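Local coordinates for mitotic checkpoint control protein kinase BUB1 (Drosophila melanogaster, PDB 6JKK) that acts in the mitotic checkpoint at kinetochores, its kinase domain, the part described here, probably binding ATP and phosphorylating protein substrates, at residues A[145-158]-A[327-340]. Numbering follows the deposited sequence.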
ATOM      1  N   LYS A 145      15.832   9.028   2.802  1.00 18.19           N
ATOM      2  CA  LYS A 145      16.993   8.857   3.667  1.00 20.59           C
ATOM      3  C   LYS A 145      18.192   8.362   2.861  1.00 21.40           C
ATOM      4  O   LYS A 145      19.316   8.837   3.051  1.00 20.06           O
ATOM      5  CB  LYS A 145      16.684   7.902   4.823  1.00 22.90           C
ATOM      6  CG  LYS A 145      17.891   7.582   5.695  1.00 26.34           C
ATOM      7  CD  LYS A 145      17.482   6.789   6.929  1.00 35.49           C
ATOM      8  CE  LYS A 145      18.669   6.542   7.853  1.00 43.95           C
ATOM      9  NZ  LYS A 145      18.283   5.765   9.071  1.00 47.36           N
ATOM     10  N   VAL A 146      17.946   7.426   1.947  1.00 15.71           N
ATOM     11  CA  VAL A 146      19.013   6.883   1.088  1.00 16.06           C
ATOM     12  C   VAL A 146      19.627   7.980   0.210  1.00 18.98           C
ATOM     13  O   VAL A 146      20.853   8.061   0.046  1.00 19.03           O
ATOM     14  CB  VAL A 146      18.480   5.737   0.206  1.00 19.76           C
ATOM     15  CG1 VAL A 146      19.439   5.446  -0.955  1.00 24.39           C
ATOM     16  CG2 VAL A 146      18.256   4.485   1.042  1.00 20.74           C
ATOM     17  N   LYS A 147      18.776   8.840  -0.342  1.00 19.61           N
ATOM     18  CA  LYS A 147      19.263   9.925  -1.192  1.00 27.50           C
ATOM     19  C   LYS A 147      20.016  10.962  -0.366  1.00 23.55           C
ATOM     20  O   LYS A 147      20.976  11.571  -0.841  1.00 25.14           O
ATOM     21  CB  LYS A 147      18.111  10.576  -1.970  1.00 29.91           C
ATOM     22  CG  LYS A 147      17.729   9.849  -3.262  1.00 34.17           C
ATOM     23  CD  LYS A 147      16.466  10.432  -3.887  1.00 43.62           C
ATOM     24  CE  LYS A 147      15.234   9.606  -3.517  1.00 51.07           C
ATOM     25  NZ  LYS A 147      13.957  10.350  -3.707  1.00 56.86           N
ATOM     26  N   SER A 148      19.576  11.156   0.874  1.00 18.82           N
ATOM     27  CA  SER A 148      20.221  12.098   1.790  1.00 24.40           C
ATOM     28  C   SER A 148      21.630  11.641   2.143  1.00 27.54           C
ATOM     29  O   SER A 148      22.567  12.442   2.206  1.00 36.20           O
ATOM     30  CB  SER A 148      19.389  12.231   3.072  1.00 25.12           C
ATOM     31  OG  SER A 148      20.108  12.960   4.050  1.00 37.85           O
ATOM     32  N   VAL A 149      21.773  10.336   2.367  1.00 20.08           N
ATOM     33  CA  VAL A 149      23.050   9.758   2.783  1.00 23.04           C
ATOM     34  C   VAL A 149      24.021   9.568   1.621  1.00 24.08           C
ATOM     35  O   VAL A 149      25.214   9.836   1.758  1.00 27.27           O
ATOM     36  CB  VAL A 149      22.842   8.412   3.527  1.00 26.61           C
ATOM     37  CG1 VAL A 149      24.174   7.751   3.836  1.00 27.94           C
ATOM     38  CG2 VAL A 149      22.067   8.636   4.806  1.00 25.17           C
ATOM     39  N   THR A 150      23.516   9.122   0.475  1.00 24.63           N
ATOM     40  CA  THR A 150      24.400   8.774  -0.643  1.00 29.94           C
ATOM     41  C   THR A 150      24.524   9.863  -1.705  1.00 26.32           C
ATOM     42  O   THR A 150      25.439   9.815  -2.533  1.00 26.64           O
ATOM     43  CB  THR A 150      23.962   7.463  -1.345  1.00 20.58           C
ATOM     44  OG1 THR A 150      22.723   7.668  -2.045  1.00 21.09           O
ATOM     45  CG2 THR A 150      23.791   6.353  -0.336  1.00 21.32           C
ATOM     46  N   ASN A 151      23.612  10.835  -1.678  1.00 21.38           N
ATOM     47  CA  ASN A 151      23.503  11.824  -2.752  1.00 21.51           C
ATOM     48  C   ASN A 151      23.356  11.186  -4.135  1.00 23.81           C
ATOM     49  O   ASN A 151      23.809  11.734  -5.137  1.00 26.37           O
ATOM     50  CB  ASN A 151      24.675  12.804  -2.718  1.00 23.10           C
ATOM     51  CG  ASN A 151      24.517  13.852  -1.634  1.00 29.43           C
ATOM     52  OD1 ASN A 151      23.886  14.883  -1.847  1.00 29.20           O
ATOM     53  ND2 ASN A 151      25.087  13.588  -0.462  1.00 25.57           N
ATOM     54  N   ARG A 152      22.733  10.011  -4.162  1.00 25.44           N
ATOM     55  CA  ARG A 152      22.446   9.291  -5.395  1.00 21.23           C
ATOM     56  C   ARG A 152      21.036   8.735  -5.278  1.00 21.34           C
ATOM     57  O   ARG A 152      20.497   8.637  -4.174  1.00 21.59           O
ATOM     58  CB  ARG A 152      23.425   8.129  -5.588  1.00 21.78           C
ATOM     59  CG  ARG A 152      24.903   8.513  -5.618  1.00 20.76           C
ATOM     60  CD  ARG A 152      25.278   9.257  -6.893  1.00 21.64           C
ATOM     61  NE  ARG A 152      26.722   9.469  -6.973  1.00 22.66           N
ATOM     62  CZ  ARG A 152      27.360  10.466  -6.373  1.00 25.73           C
ATOM     63  NH1 ARG A 152      26.679  11.349  -5.656  1.00 23.45           N
ATOM     64  NH2 ARG A 152      28.675  10.585  -6.491  1.00 24.54           N
ATOM     65  N   ASN A 153      20.431   8.371  -6.406  1.00 21.32           N
ATOM     66  CA  ASN A 153      19.143   7.678  -6.362  1.00 26.70           C
ATOM     67  C   ASN A 153      19.324   6.302  -5.747  1.00 20.61           C
ATOM     68  O   ASN A 153      20.443   5.779  -5.718  1.00 23.24           O
ATOM     69  CB  ASN A 153      18.548   7.538  -7.767  1.00 26.01           C
ATOM     70  CG  ASN A 153      17.729   8.748  -8.183  1.00 33.89           C
ATOM     71  OD1 ASN A 153      17.016   9.336  -7.372  1.00 35.33           O
ATOM     72  ND2 ASN A 153      17.822   9.120  -9.454  1.00 37.09           N
ATOM     73  N   MET A 154      18.239   5.716  -5.253  1.00 17.65           N
ATOM     74  CA  MET A 154      18.283   4.324  -4.803  1.00 17.11           C
ATOM     75  C   MET A 154      18.853   3.462  -5.920  1.00 21.56           C
ATOM     76  O   MET A 154      18.510   3.657  -7.094  1.00 23.09           O
ATOM     77  CB  MET A 154      16.891   3.831  -4.413  1.00 16.57           C
ATOM     78  CG  MET A 154      16.890   2.424  -3.822  1.00 21.15           C
ATOM     79  SD  MET A 154      15.290   1.943  -3.140  1.00 27.33           S
ATOM     80  CE  MET A 154      14.887   3.424  -2.210  1.00 19.04           C
ATOM     81  N   ASP A 155      19.732   2.530  -5.558  1.00 19.50           N
ATOM     82  CA  ASP A 155      20.395   1.673  -6.535  1.00 20.95           C
ATOM     83  C   ASP A 155      19.379   0.879  -7.347  1.00 20.74           C
ATOM     84  O   ASP A 155      18.416   0.342  -6.793  1.00 18.58           O
ATOM     85  CB  ASP A 155      21.359   0.720  -5.839  1.00 21.98           C
ATOM     86  CG  ASP A 155      22.083  -0.181  -6.807  1.00 21.69           C
ATOM     87  OD1 ASP A 155      23.204   0.166  -7.220  1.00 26.50           O
ATOM     88  OD2 ASP A 155      21.534  -1.246  -7.148  1.00 26.14           O
ATOM     89  N   GLU A 156      19.603   0.815  -8.657  1.00 19.87           N
ATOM     90  CA  GLU A 156      18.664   0.183  -9.580  1.00 21.09           C
ATOM     91  C   GLU A 156      18.305  -1.238  -9.162  1.00 20.77           C
ATOM     92  O   GLU A 156      17.144  -1.640  -9.234  1.00 19.27           O
ATOM     93  CB  GLU A 156      19.250   0.169 -10.997  1.00 19.35           C
ATOM     94  CG  GLU A 156      18.251  -0.284 -12.055  1.00 19.06           C
ATOM     95  CD  GLU A 156      18.904  -0.701 -13.348  1.00 20.96           C
ATOM     96  OE1 GLU A 156      20.148  -0.626 -13.444  1.00 22.44           O
ATOM     97  OE2 GLU A 156      18.170  -1.113 -14.272  1.00 24.55           O
ATOM     98  N   TYR A 157      19.298  -2.000  -8.718  1.00 19.69           N
ATOM     99  CA  TYR A 157      19.063  -3.399  -8.368  1.00 19.26           C
ATOM    100  C   TYR A 157      18.319  -3.545  -7.042  1.00 21.36           C
ATOM    101  O   TYR A 157      17.493  -4.450  -6.883  1.00 15.19           O
ATOM    102  CB  TYR A 157      20.371  -4.194  -8.414  1.00 18.32           C
ATOM    103  CG  TYR A 157      20.807  -4.443  -9.839  1.00 17.95           C
ATOM    104  CD1 TYR A 157      21.494  -3.469 -10.560  1.00 19.87           C
ATOM    105  CD2 TYR A 157      20.496  -5.634 -10.479  1.00 18.71           C
ATOM    106  CE1 TYR A 157      21.879  -3.690 -11.869  1.00 18.01           C
ATOM    107  CE2 TYR A 157      20.876  -5.860 -11.786  1.00 21.01           C
ATOM    108  CZ  TYR A 157      21.560  -4.886 -12.475  1.00 23.76           C
ATOM    109  OH  TYR A 157      21.929  -5.126 -13.781  1.00 21.91           O
ATOM    110  N   VAL A 158      18.577  -2.638  -6.103  1.00 16.28           N
ATOM    111  CA  VAL A 158      17.753  -2.583  -4.891  1.00 15.13           C
ATOM    112  C   VAL A 158      16.299  -2.291  -5.272  1.00 13.68           C
ATOM    113  O   VAL A 158      15.370  -2.893  -4.720  1.00 16.82           O
ATOM    114  CB  VAL A 158      18.280  -1.545  -3.874  1.00 16.37           C
ATOM    115  CG1 VAL A 158      17.307  -1.383  -2.722  1.00 19.39           C
ATOM    116  CG2 VAL A 158      19.629  -1.978  -3.337  1.00 17.42           C
ATOM    117  N   TYR A 327      27.198  -8.171  -7.210  1.00 31.28           N
ATOM    118  CA  TYR A 327      26.876  -6.751  -7.078  1.00 28.84           C
ATOM    119  C   TYR A 327      25.633  -6.514  -6.231  1.00 33.50           C
ATOM    120  O   TYR A 327      25.598  -5.599  -5.405  1.00 32.20           O
ATOM    121  CB  TYR A 327      26.665  -6.103  -8.449  1.00 27.52           C
ATOM    122  CG  TYR A 327      26.302  -4.637  -8.347  1.00 30.79           C
ATOM    123  CD1 TYR A 327      27.289  -3.671  -8.210  1.00 31.69           C
ATOM    124  CD2 TYR A 327      24.970  -4.222  -8.355  1.00 28.19           C
ATOM    125  CE1 TYR A 327      26.970  -2.333  -8.102  1.00 39.75           C
ATOM    126  CE2 TYR A 327      24.638  -2.884  -8.246  1.00 31.88           C
ATOM    127  CZ  TYR A 327      25.646  -1.945  -8.122  1.00 38.78           C
ATOM    128  OH  TYR A 327      25.333  -0.611  -8.015  1.00 40.73           O
ATOM    129  N   VAL A 328      24.607  -7.327  -6.463  1.00 28.21           N
ATOM    130  CA  VAL A 328      23.323  -7.170  -5.787  1.00 24.32           C
ATOM    131  C   VAL A 328      23.464  -7.386  -4.281  1.00 27.57           C
ATOM    132  O   VAL A 328      22.893  -6.643  -3.480  1.00 26.07           O
ATOM    133  CB  VAL A 328      22.266  -8.130  -6.386  1.00 25.25           C
ATOM    134  CG1 VAL A 328      21.013  -8.168  -5.531  1.00 26.36           C
ATOM    135  CG2 VAL A 328      21.921  -7.706  -7.803  1.00 23.84           C
ATOM    136  N   ALA A 329      24.244  -8.393  -3.899  1.00 28.55           N
ATOM    137  CA  ALA A 329      24.485  -8.662  -2.487  1.00 30.07           C
ATOM    138  C   ALA A 329      25.195  -7.478  -1.835  1.00 28.15           C
ATOM    139  O   ALA A 329      24.870  -7.099  -0.709  1.00 29.43           O
ATOM    140  CB  ALA A 329      25.290  -9.939  -2.317  1.00 31.32           C
ATOM    141  N   GLU A 330      26.161  -6.899  -2.547  1.00 25.26           N
ATOM    142  CA  GLU A 330      26.859  -5.699  -2.079  1.00 27.19           C
ATOM    143  C   GLU A 330      25.908  -4.514  -1.951  1.00 25.63           C
ATOM    144  O   GLU A 330      25.908  -3.807  -0.938  1.00 27.47           O
ATOM    145  CB  GLU A 330      27.987  -5.325  -3.039  1.00 33.57           C
ATOM    146  CG  GLU A 330      29.144  -6.303  -3.077  1.00 48.54           C
ATOM    147  CD  GLU A 330      30.106  -5.996  -4.210  1.00 63.51           C
ATOM    148  OE1 GLU A 330      29.951  -4.929  -4.841  1.00 66.40           O
ATOM    149  OE2 GLU A 330      31.009  -6.821  -4.471  1.00 68.69           O
ATOM    150  N   ALA A 331      25.105  -4.288  -2.987  1.00 25.11           N
ATOM    151  CA  ALA A 331      24.150  -3.176  -2.980  1.00 25.56           C
ATOM    152  C   ALA A 331      23.130  -3.305  -1.848  1.00 23.07           C
ATOM    153  O   ALA A 331      22.781  -2.316  -1.196  1.00 23.54           O
ATOM    154  CB  ALA A 331      23.448  -3.068  -4.326  1.00 24.23           C
ATOM    155  N   ILE A 332      22.637  -4.522  -1.628  1.00 18.30           N
ATOM    156  CA  ILE A 332      21.689  -4.774  -0.548  1.00 19.15           C
ATOM    157  C   ILE A 332      22.365  -4.542   0.799  1.00 23.56           C
ATOM    158  O   ILE A 332      21.779  -3.943   1.709  1.00 24.02           O
ATOM    159  CB  ILE A 332      21.129  -6.216  -0.606  1.00 25.33           C
ATOM    160  CG1 ILE A 332      20.191  -6.383  -1.801  1.00 26.65           C
ATOM    161  CG2 ILE A 332      20.389  -6.576   0.685  1.00 25.45           C
ATOM    162  CD1 ILE A 332      19.583  -7.771  -1.903  1.00 29.45           C
ATOM    163  N   SER A 333      23.602  -5.020   0.915  1.00 18.76           N
ATOM    164  CA  SER A 333      24.396  -4.831   2.127  1.00 27.99           C
ATOM    165  C   SER A 333      24.542  -3.339   2.442  1.00 28.78           C
ATOM    166  O   SER A 333      24.311  -2.900   3.573  1.00 23.77           O
ATOM    167  CB  SER A 333      25.770  -5.481   1.957  1.00 30.45           C
ATOM    168  OG  SER A 333      26.544  -5.360   3.132  1.00 38.64           O
ATOM    169  N   LYS A 334      24.903  -2.563   1.425  1.00 22.59           N
ATOM    170  CA  LYS A 334      25.071  -1.123   1.578  1.00 25.79           C
ATOM    171  C   LYS A 334      23.758  -0.425   1.926  1.00 22.85           C
ATOM    172  O   LYS A 334      23.737   0.515   2.727  1.00 22.79           O
ATOM    173  CB  LYS A 334      25.671  -0.525   0.306  1.00 30.55           C
ATOM    174  CG  LYS A 334      27.111  -0.937   0.050  1.00 35.53           C
ATOM    175  CD  LYS A 334      27.664  -0.302  -1.224  1.00 44.21           C
ATOM    176  CE  LYS A 334      26.933  -0.785  -2.473  1.00 55.60           C
ATOM    177  NZ  LYS A 334      27.595  -0.315  -3.727  1.00 64.03           N
ATOM    178  N   PHE A 335      22.668  -0.882   1.317  1.00 19.48           N
ATOM    179  CA  PHE A 335      21.336  -0.355   1.596  1.00 18.45           C
ATOM    180  C   PHE A 335      20.941  -0.617   3.044  1.00 17.39           C
ATOM    181  O   PHE A 335      20.466   0.290   3.743  1.00 18.65           O
ATOM    182  CB  PHE A 335      20.312  -0.996   0.647  1.00 20.67           C
ATOM    183  CG  PHE A 335      18.890  -0.590   0.915  1.00 22.78           C
ATOM    184  CD1 PHE A 335      18.351   0.534   0.307  1.00 17.42           C
ATOM    185  CD2 PHE A 335      18.085  -1.336   1.767  1.00 21.39           C
ATOM    186  CE1 PHE A 335      17.036   0.905   0.541  1.00 17.01           C
ATOM    187  CE2 PHE A 335      16.780  -0.954   2.016  1.00 19.85           C
ATOM    188  CZ  PHE A 335      16.250   0.154   1.393  1.00 19.49           C
ATOM    189  N   ASN A 336      21.120  -1.859   3.492  1.00 18.83           N
ATOM    190  CA  ASN A 336      20.767  -2.227   4.862  1.00 18.50           C
ATOM    191  C   ASN A 336      21.580  -1.442   5.889  1.00 20.86           C
ATOM    192  O   ASN A 336      21.068  -1.047   6.946  1.00 20.73           O
ATOM    193  CB  ASN A 336      20.936  -3.738   5.080  1.00 17.35           C
ATOM    194  CG  ASN A 336      19.793  -4.547   4.489  1.00 19.97           C
ATOM    195  OD1 ASN A 336      18.726  -4.011   4.197  1.00 21.75           O
ATOM    196  ND2 ASN A 336      20.009  -5.855   4.328  1.00 21.24           N
ATOM    197  N   THR A 337      22.850  -1.214   5.575  1.00 19.91           N
ATOM    198  CA  THR A 337      23.723  -0.433   6.453  1.00 26.35           C
ATOM    199  C   THR A 337      23.212   1.006   6.632  1.00 26.82           C
ATOM    200  O   THR A 337      23.251   1.557   7.735  1.00 25.15           O
ATOM    201  CB  THR A 337      25.182  -0.438   5.945  1.00 34.81           C
ATOM    202  OG1 THR A 337      25.704  -1.772   6.017  1.00 33.92           O
ATOM    203  CG2 THR A 337      26.058   0.482   6.790  1.00 35.38           C
ATOM    204  N   ILE A 338      22.722   1.604   5.549  1.00 25.53           N
ATOM    205  CA  ILE A 338      22.158   2.952   5.609  1.00 29.44           C
ATOM    206  C   ILE A 338      20.918   2.964   6.509  1.00 30.44           C
ATOM    207  O   ILE A 338      20.701   3.906   7.277  1.00 37.60           O
ATOM    208  CB  ILE A 338      21.814   3.478   4.196  1.00 29.11           C
ATOM    209  CG1 ILE A 338      23.091   3.696   3.379  1.00 30.65           C
ATOM    210  CG2 ILE A 338      21.002   4.774   4.274  1.00 30.00           C
ATOM    211  CD1 ILE A 338      22.854   3.749   1.881  1.00 32.13           C
ATOM    212  N   LEU A 339      20.123   1.898   6.417  1.00 26.73           N
ATOM    213  CA  LEU A 339      18.924   1.720   7.236  1.00 25.71           C
ATOM    214  C   LEU A 339      19.234   1.628   8.722  1.00 29.74           C
ATOM    215  O   LEU A 339      18.492   2.169   9.547  1.00 29.91           O
ATOM    216  CB  LEU A 339      18.216   0.421   6.864  1.00 28.47           C
ATOM    217  CG  LEU A 339      17.449   0.222   5.566  1.00 36.97           C
ATOM    218  CD1 LEU A 339      16.911  -1.206   5.541  1.00 38.70           C
ATOM    219  CD2 LEU A 339      16.329   1.234   5.442  1.00 31.79           C
ATOM    220  N   GLN A 340      20.310   0.907   9.039  1.00 36.79           N
ATOM    221  CA  GLN A 340      20.649   0.479  10.402  1.00 49.09           C
ATOM    222  C   GLN A 340      19.431   0.160  11.278  1.00 63.85           C
ATOM    223  O   GLN A 340      19.559  -0.436  12.350  1.00 71.82           O
ATOM    224  CB  GLN A 340      21.594   1.478  11.089  1.00 52.11           C
ATOM    225  CG  GLN A 340      21.020   2.873  11.300  1.00 58.86           C
ATOM    226  CD  GLN A 340      22.041   3.971  11.055  1.00 64.63           C
ATOM    227  OE1 GLN A 340      23.250   3.732  11.068  1.00 69.89           O
ATOM    228  NE2 GLN A 340      21.556   5.185  10.824  1.00 66.31           N
TER
HETATM  229  O   HOH W   1      16.340   3.969   8.870  1.00 33.83           O
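Tyr327 OH donates a hydrogen bond to Asp155 OD1, which lies at the edge of the Tyr327 ring, near its plane; the modelled 2.4 Å is implausibly short, so the exact length is doubtful. Asp155 also N-caps helix 156-175: its OD2 accepts from Tyr157 N at 2.8 Å, met from above the carboxylate plane, and weakly from Val158 N. With an alanine in place of Asp155, the Tyr327 hydroxyl would probably lose this acceptor and the helix its cap. Among the aromatics, Tyr327 turns its edge toward the face of Tyr157, offset, with planes at 72°; Tyr157 OH is hydrogen-bonded to Lys324 NZ. Val158 CG1 sits over one Phe335 face, a CH-pi contact 4.1 Å from the centroid, while Met154 SD approaches the same ring obliquely. Apolar packing continues at Ile338, whose CD1 meets Thr150 CG2 at 3.5 Å and whose CG2 meets Val149 CG2. One water joins Lys145 NZ to Leu339 O. In the helical C-lobe of the kinase domain, C-terminal helix 325-339 packs on consecutive helices 139-150 and 156-175, consistent with αD and αE; its segment 327-339 runs at 98° to 145-150, and Phe335 also touches Val142 and Leu190 of strand 188-190.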